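Local coordinates for protein pyruvate formate-lyase 2 (Archaeoglobus fulgidus, PDB 2F3O) that belongs to the glycyl radical enzymes and probably acts as a lyase, although its substrate has not been established, at residues I540-I545 and A627-M632; V144-E149 and A441-V446. One frame throughout, in Å; residues are numbered along the deposited sequence.

Contact 1 of 2, residues I540-I545 and A627-M632; sequences IQAVGI and AGCYPM
The parallel pairing of Ile540-Gln541 with Ala627-Gly628 adds strand 624-628, one of the two outermost strands of the sheet within this chain, to strand 535-543 of a four-stranded mixed sheet. Two backbone bonds make the join: Gly628 N gives to Ile540 O at 2.8 Å, and Gly628 O takes Ala542 N at 2.9 Å. Gly628 thus donates and accepts, and Gln541 CA also brings its hydrogen to Gly628 O, 3.2 Å away. Beyond the ladder, side chains take over. A bend at chi2 (57°) turns the Gln541 carboxamide over the Tyr630 ring, where amide and ring lie stacked with their planes 8° apart. CG makes a CH-pi contact, 3.6 Å from the Tyr630 ring centroid and over its face, while NE2 reaches the phenol end without bonding to OH. Strand 435-445 takes both donors instead: NE2 binds Asp440 OD1, and the Tyr630 hydroxyl donates to the carbonyl of Ser439. With no side chain on Gly628, Gln541 OE1 can settle 3.3 Å from Gly628 CA, weakly bonded by Asn687. Farther along, Ile545 CD1 packs on Cys629 SG at 3.8 Å, beside helix 597-615. Pro631 touches Ala751, which adjoins Gly752, the predicted radical site. Replacing Tyr630 by alanine removes the ring, and the glutamine amide would probably lose its stacking surface and turn more freely, with Ser439 O left without the phenol hydroxyl. A buried amide is thus fixed by division of labour, an aromatic face supporting its flat side and a neighbouring strand binding its NH2 group.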
ATOM      1  N   ILE A 540      16.119  -7.301  22.329  1.00 38.60           N
ATOM      2  CA  ILE A 540      16.955  -8.449  22.695  1.00 39.30           C
ATOM      3  C   ILE A 540      18.271  -8.021  23.336  1.00 39.76           C
ATOM      4  O   ILE A 540      18.810  -6.975  22.996  1.00 39.78           O
ATOM      5  CB  ILE A 540      17.181  -9.446  21.532  1.00 39.25           C
ATOM      6  CG1 ILE A 540      17.868  -8.768  20.359  1.00 39.01           C
ATOM      7  CG2 ILE A 540      15.870 -10.075  21.089  1.00 38.70           C
ATOM      8  CD1 ILE A 540      18.008  -9.668  19.165  1.00 39.16           C
ATOM      9  N   GLN A 541      18.746  -8.804  24.310  1.00 40.68           N
ATOM     10  CA  GLN A 541      19.821  -8.362  25.240  1.00 41.32           C
ATOM     11  C   GLN A 541      21.123  -9.115  25.155  1.00 41.88           C
ATOM     12  O   GLN A 541      21.136 -10.336  25.068  1.00 41.96           O
ATOM     13  CB  GLN A 541      19.374  -8.471  26.688  1.00 41.19           C
ATOM     14  CG  GLN A 541      18.537  -7.336  27.168  1.00 40.98           C
ATOM     15  CD  GLN A 541      17.281  -7.106  26.342  1.00 39.95           C
ATOM     16  OE1 GLN A 541      17.244  -6.207  25.510  1.00 41.56           O
ATOM     17  NE2 GLN A 541      16.269  -7.934  26.537  1.00 38.23           N
ATOM     18  N   ALA A 542      22.222  -8.373  25.221  1.00 42.72           N
ATOM     19  CA  ALA A 542      23.549  -8.980  25.264  1.00 43.56           C
ATOM     20  C   ALA A 542      23.977  -9.248  26.698  1.00 44.21           C
ATOM     21  O   ALA A 542      23.994  -8.355  27.537  1.00 44.07           O
ATOM     22  CB  ALA A 542      24.547  -8.092  24.594  1.00 43.13           C
ATOM     23  N   VAL A 543      24.298 -10.492  26.997  1.00 45.30           N
ATOM     24  CA  VAL A 543      24.955 -10.759  28.255  1.00 46.62           C
ATOM     25  C   VAL A 543      26.359 -11.349  28.059  1.00 47.44           C
ATOM     26  O   VAL A 543      26.587 -12.229  27.203  1.00 47.56           O
ATOM     27  CB  VAL A 543      24.044 -11.511  29.280  1.00 46.58           C
ATOM     28  CG1 VAL A 543      22.688 -11.852  28.688  1.00 47.06           C
ATOM     29  CG2 VAL A 543      24.728 -12.726  29.863  1.00 47.02           C
ATOM     30  N   GLY A 544      27.308 -10.788  28.814  1.00 48.37           N
ATOM     31  CA  GLY A 544      28.701 -11.236  28.805  1.00 49.20           C
ATOM     32  C   GLY A 544      29.587 -10.379  27.921  1.00 49.73           C
ATOM     33  O   GLY A 544      30.538 -10.870  27.308  1.00 49.92           O
ATOM     34  N   ILE A 545      29.279  -9.093  27.844  1.00 50.33           N
ATOM     35  CA  ILE A 545      29.983  -8.252  26.895  1.00 50.86           C
ATOM     36  C   ILE A 545      31.364  -7.932  27.390  1.00 51.53           C
ATOM     37  O   ILE A 545      32.279  -7.750  26.591  1.00 51.80           O
ATOM     38  CB  ILE A 545      29.210  -6.974  26.500  1.00 50.60           C
ATOM     39  CG1 ILE A 545      28.904  -6.087  27.701  1.00 49.87           C
ATOM     40  CG2 ILE A 545      27.938  -7.353  25.844  1.00 50.41           C
ATOM     41  CD1 ILE A 545      28.689  -4.642  27.310  1.00 49.46           C
ATOM     42  N   ALA A 627      18.316  -3.343  20.300  1.00 40.99           N
ATOM     43  CA  ALA A 627      19.431  -3.905  21.110  1.00 41.19           C
ATOM     44  C   ALA A 627      19.447  -3.404  22.548  1.00 41.66           C
ATOM     45  O   ALA A 627      19.426  -2.186  22.794  1.00 41.80           O
ATOM     46  CB  ALA A 627      20.772  -3.623  20.455  1.00 40.85           C
ATOM     47  N   GLY A 628      19.491  -4.336  23.499  1.00 41.99           N
ATOM     48  CA  GLY A 628      19.643  -3.979  24.918  1.00 42.44           C
ATOM     49  C   GLY A 628      20.840  -4.644  25.584  1.00 42.66           C
ATOM     50  O   GLY A 628      21.402  -5.602  25.050  1.00 42.65           O
ATOM     51  N   CYS A 629      21.243  -4.142  26.751  1.00 42.59           N
ATOM     52  CA  CYS A 629      22.285  -4.818  27.523  1.00 42.70           C
ATOM     53  C   CYS A 629      22.008  -4.906  29.010  1.00 42.93           C
ATOM     54  O   CYS A 629      22.480  -4.072  29.785  1.00 43.05           O
ATOM     55  CB  CYS A 629      23.637  -4.150  27.321  1.00 42.86           C
ATOM     56  SG  CYS A 629      24.975  -5.250  27.790  1.00 41.71           S
ATOM     57  N   TYR A 630      21.264  -5.921  29.416  1.00 43.13           N
ATOM     58  CA  TYR A 630      20.984  -6.098  30.822  1.00 43.78           C
ATOM     59  C   TYR A 630      20.793  -7.576  31.061  1.00 44.19           C
ATOM     60  O   TYR A 630      20.353  -8.276  30.157  1.00 44.39           O
ATOM     61  CB  TYR A 630      19.776  -5.250  31.283  1.00 44.16           C
ATOM     62  CG  TYR A 630      18.439  -5.611  30.715  1.00 44.20           C
ATOM     63  CD1 TYR A 630      17.644  -6.596  31.302  1.00 44.16           C
ATOM     64  CD2 TYR A 630      17.949  -4.940  29.615  1.00 44.29           C
ATOM     65  CE1 TYR A 630      16.425  -6.927  30.775  1.00 44.93           C
ATOM     66  CE2 TYR A 630      16.723  -5.238  29.095  1.00 44.66           C
ATOM     67  CZ  TYR A 630      15.971  -6.244  29.661  1.00 45.47           C
ATOM     68  OH  TYR A 630      14.748  -6.538  29.122  1.00 45.40           O
ATOM     69  N   PRO A 631      21.149  -8.063  32.260  1.00 44.61           N
ATOM     70  CA  PRO A 631      21.230  -9.497  32.417  1.00 45.08           C
ATOM     71  C   PRO A 631      20.064 -10.273  33.005  1.00 45.64           C
ATOM     72  O   PRO A 631      20.009 -11.478  32.768  1.00 45.94           O
ATOM     73  CB  PRO A 631      22.405  -9.644  33.377  1.00 45.38           C
ATOM     74  CG  PRO A 631      22.330  -8.444  34.220  1.00 44.82           C
ATOM     75  CD  PRO A 631      21.614  -7.369  33.474  1.00 44.55           C
ATOM     76  N   MET A 632      19.164  -9.624  33.750  1.00 46.20           N
ATOM     77  CA  MET A 632      18.372 -10.299  34.810  1.00 46.71           C
ATOM     78  C   MET A 632      19.343 -11.054  35.705  1.00 46.87           C
ATOM     79  O   MET A 632      20.325 -10.474  36.142  1.00 47.05           O
ATOM     80  CB  MET A 632      17.253 -11.215  34.281  1.00 46.67           C
ATOM     81  CG  MET A 632      16.191 -10.502  33.437  1.00 46.72           C
ATOM     82  SD  MET A 632      15.574  -8.949  34.119  1.00 47.73           S
ATOM     83  CE  MET A 632      14.746  -9.507  35.609  1.00 46.23           C
TER

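Contact 2 of 2, residues V144-E149 and A441-V446; sequences VFVLTE and AALINV
Leu147 CD1 rests on Ala442 CB at 3.7 Å, the closest apolar side-chain approach in this antiparallel pairing of strands 145-147 and 442-445. On the same face Phe145 CB meets Ile444 CG1 at 4.2 Å. The phenyl group itself turns from its partner strand toward helices 133-140 and 477-508, which pack against this face through Ile135, Ile138 and Val494. On the reverse face Val146 CG1 lies 4.4 Å from Leu443 CB.

The N-to-C directions of 145-147 and 442-445 differ by 172°, and Val146 with Leu443 forms the hydrogen-bonded pair. Each NH of that pair meets the other's carbonyl at 3.0 Å, Val146 N to Leu443 O and Leu443 N to Val146 O. Asn445 N to Val144 O and Thr148 N to Ala441 O extend the ladder at its two ends.

Polar side chains collect at these ends. Glu149 lays its carboxylate beside Ala441, OE1 coming 3.4 Å from Ala441 CB, while Ser438 and Ser498 bind its two oxygens. The Thr148 hydroxyl donates to the carbonyl of Asp440; a triethylene glycol nearby, probably from crystallisation, may mark a pocket. At the far end Asn445 sets CB 3.2 Å from Val144 O. With CG anti to the backbone N (chi1 -173°), the amide is placed where ND2 bonds Ser143 O and Thr642 OG1, and OD1 weakly caps the start of helix 447-453. The main-chain groups therefore pair with each other between apolar side chains, whereas at the ends Thr148 OG1 and Asn445 ND2 take up carbonyls of adjoining residues, and the buried carboxylate is held separately by its two serine hydroxyls.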
ATOM      1  N   VAL A 144      23.004 -20.919  25.263  1.00 44.73           N
ATOM      2  CA  VAL A 144      23.248 -19.880  24.246  1.00 43.23           C
ATOM      3  C   VAL A 144      22.304 -18.649  24.344  1.00 42.38           C
ATOM      4  O   VAL A 144      22.741 -17.502  24.281  1.00 41.85           O
ATOM      5  CB  VAL A 144      23.435 -20.503  22.814  1.00 43.03           C
ATOM      6  CG1 VAL A 144      22.339 -21.483  22.501  1.00 42.90           C
ATOM      7  CG2 VAL A 144      23.575 -19.442  21.740  1.00 42.22           C
ATOM      8  N   PHE A 145      21.016 -18.887  24.532  1.00 41.74           N
ATOM      9  CA  PHE A 145      20.077 -17.775  24.721  1.00 41.10           C
ATOM     10  C   PHE A 145      18.852 -18.223  25.489  1.00 40.72           C
ATOM     11  O   PHE A 145      18.534 -19.417  25.517  1.00 41.00           O
ATOM     12  CB  PHE A 145      19.642 -17.150  23.368  1.00 40.93           C
ATOM     13  CG  PHE A 145      19.300 -18.161  22.288  1.00 39.96           C
ATOM     14  CD1 PHE A 145      18.083 -18.836  22.290  1.00 40.28           C
ATOM     15  CD2 PHE A 145      20.181 -18.408  21.256  1.00 39.02           C
ATOM     16  CE1 PHE A 145      17.777 -19.764  21.309  1.00 40.10           C
ATOM     17  CE2 PHE A 145      19.869 -19.326  20.254  1.00 39.28           C
ATOM     18  CZ  PHE A 145      18.670 -19.994  20.287  1.00 39.60           C
ATOM     19  N   VAL A 146      18.128 -17.287  26.080  1.00 40.04           N
ATOM     20  CA  VAL A 146      16.741 -17.618  26.431  1.00 39.72           C
ATOM     21  C   VAL A 146      15.735 -16.730  25.692  1.00 39.52           C
ATOM     22  O   VAL A 146      15.976 -15.542  25.478  1.00 39.80           O
ATOM     23  CB  VAL A 146      16.500 -17.768  27.986  1.00 39.47           C
ATOM     24  CG1 VAL A 146      17.571 -17.067  28.788  1.00 39.18           C
ATOM     25  CG2 VAL A 146      15.106 -17.331  28.404  1.00 39.23           C
ATOM     26  N   LEU A 147      14.645 -17.349  25.251  1.00 39.27           N
ATOM     27  CA  LEU A 147      13.562 -16.691  24.530  1.00 38.82           C
ATOM     28  C   LEU A 147      12.328 -16.632  25.423  1.00 38.46           C
ATOM     29  O   LEU A 147      11.719 -17.658  25.707  1.00 38.14           O
ATOM     30  CB  LEU A 147      13.223 -17.529  23.298  1.00 39.04           C
ATOM     31  CG  LEU A 147      13.794 -17.270  21.899  1.00 38.62           C
ATOM     32  CD1 LEU A 147      15.074 -16.495  21.919  1.00 36.86           C
ATOM     33  CD2 LEU A 147      13.953 -18.600  21.168  1.00 38.33           C
ATOM     34  N   THR A 148      11.940 -15.442  25.853  1.00 38.30           N
ATOM     35  CA  THR A 148      10.884 -15.350  26.842  1.00 38.70           C
ATOM     36  C   THR A 148       9.492 -15.273  26.272  1.00 39.13           C
ATOM     37  O   THR A 148       8.534 -15.354  27.017  1.00 39.45           O
ATOM     38  CB  THR A 148      10.994 -14.101  27.660  1.00 38.50           C
ATOM     39  OG1 THR A 148      10.560 -13.015  26.851  1.00 37.46           O
ATOM     40  CG2 THR A 148      12.416 -13.887  28.092  1.00 38.97           C
ATOM     41  N   GLU A 149       9.350 -15.113  24.962  1.00 39.74           N
ATOM     42  CA  GLU A 149       8.004 -14.933  24.388  1.00 39.67           C
ATOM     43  C   GLU A 149       7.183 -16.208  24.340  1.00 39.69           C
ATOM     44  O   GLU A 149       6.053 -16.185  23.888  1.00 39.94           O
ATOM     45  CB  GLU A 149       8.071 -14.291  23.011  1.00 39.43           C
ATOM     46  CG  GLU A 149       8.550 -12.864  23.048  1.00 40.15           C
ATOM     47  CD  GLU A 149       8.935 -12.350  21.684  1.00 41.74           C
ATOM     48  OE1 GLU A 149       8.738 -11.148  21.416  1.00 43.69           O
ATOM     49  OE2 GLU A 149       9.436 -13.148  20.870  1.00 42.02           O
ATOM     50  N   ALA A 441      12.522  -9.730  25.098  1.00 44.09           N
ATOM     51  CA  ALA A 441      12.048 -10.817  24.263  1.00 44.44           C
ATOM     52  C   ALA A 441      13.061 -11.939  24.210  1.00 44.66           C
ATOM     53  O   ALA A 441      12.688 -13.115  24.101  1.00 45.21           O
ATOM     54  CB  ALA A 441      11.733 -10.329  22.897  1.00 44.34           C
ATOM     55  N   ALA A 442      14.337 -11.564  24.282  1.00 44.64           N
ATOM     56  CA  ALA A 442      15.416 -12.532  24.465  1.00 44.29           C
ATOM     57  C   ALA A 442      16.578 -11.955  25.232  1.00 44.13           C
ATOM     58  O   ALA A 442      16.739 -10.739  25.352  1.00 43.44           O
ATOM     59  CB  ALA A 442      15.907 -13.077  23.137  1.00 44.38           C
ATOM     60  N   LEU A 443      17.386 -12.871  25.750  1.00 44.61           N
ATOM     61  CA  LEU A 443      18.682 -12.569  26.378  1.00 44.79           C
ATOM     62  C   LEU A 443      19.726 -13.468  25.714  1.00 44.73           C
ATOM     63  O   LEU A 443      19.517 -14.668  25.581  1.00 44.95           O
ATOM     64  CB  LEU A 443      18.603 -12.833  27.890  1.00 44.71           C
ATOM     65  CG  LEU A 443      17.604 -11.939  28.655  1.00 44.09           C
ATOM     66  CD1 LEU A 443      16.507 -12.759  29.329  1.00 43.44           C
ATOM     67  CD2 LEU A 443      18.312 -11.004  29.634  1.00 41.94           C
ATOM     68  N   ILE A 444      20.828 -12.899  25.259  1.00 44.74           N
ATOM     69  CA  ILE A 444      21.804 -13.675  24.496  1.00 44.96           C
ATOM     70  C   ILE A 444      23.166 -13.766  25.175  1.00 45.54           C
ATOM     71  O   ILE A 444      23.756 -12.753  25.561  1.00 45.42           O
ATOM     72  CB  ILE A 444      21.995 -13.074  23.105  1.00 44.88           C
ATOM     73  CG1 ILE A 444      20.716 -13.234  22.296  1.00 44.10           C
ATOM     74  CG2 ILE A 444      23.167 -13.712  22.383  1.00 43.47           C
ATOM     75  CD1 ILE A 444      20.667 -12.326  21.114  1.00 44.17           C
ATOM     76  N   ASN A 445      23.652 -14.994  25.323  1.00 46.13           N
ATOM     77  CA  ASN A 445      24.984 -15.247  25.851  1.00 46.84           C
ATOM     78  C   ASN A 445      26.012 -14.992  24.782  1.00 46.90           C
ATOM     79  O   ASN A 445      26.295 -15.884  23.985  1.00 46.87           O
ATOM     80  CB  ASN A 445      25.082 -16.711  26.282  1.00 47.26           C
ATOM     81  CG  ASN A 445      26.366 -17.028  26.997  1.00 48.81           C
ATOM     82  OD1 ASN A 445      27.172 -16.130  27.288  1.00 50.12           O
ATOM     83  ND2 ASN A 445      26.572 -18.315  27.293  1.00 48.27           N
ATOM     84  N   VAL A 446      26.602 -13.800  24.776  1.00 47.24           N
ATOM     85  CA  VAL A 446      27.575 -13.478  23.743  1.00 47.55           C
ATOM     86  C   VAL A 446      28.942 -14.100  24.044  1.00 48.05           C
ATOM     87  O   VAL A 446      29.799 -14.174  23.167  1.00 47.76           O
ATOM     88  CB  VAL A 446      27.686 -11.966  23.482  1.00 47.38           C
ATOM     89  CG1 VAL A 446      26.333 -11.337  23.593  1.00 47.51           C
ATOM     90  CG2 VAL A 446      28.664 -11.302  24.449  1.00 47.80           C
TER

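Both contacts lie in the buried body of the chain, their centres about 9 Å apart, and hold the two flanks of one sheet. All touching residues of contact 1 are buried, whereas Val146 and Thr148 of contact 2 are partly exposed. Contact 2 attaches 145-147 antiparallel to strand 435-445; contact 1 attaches 624-628 parallel to strand 535-543. The inner strands pair directly, with probable hydrogen bonds from Ile444 N to Gln541 O and from Val543 N to Ile444 O, so the two contacts are successive pairings in one four-stranded sheet. Leu443 CD2 also packs against Tyr630 O. Contact 2 is a longer backbone ladder between apolar side chains, while contact 1 soon gives way to an amide-aromatic stack and a cysteine.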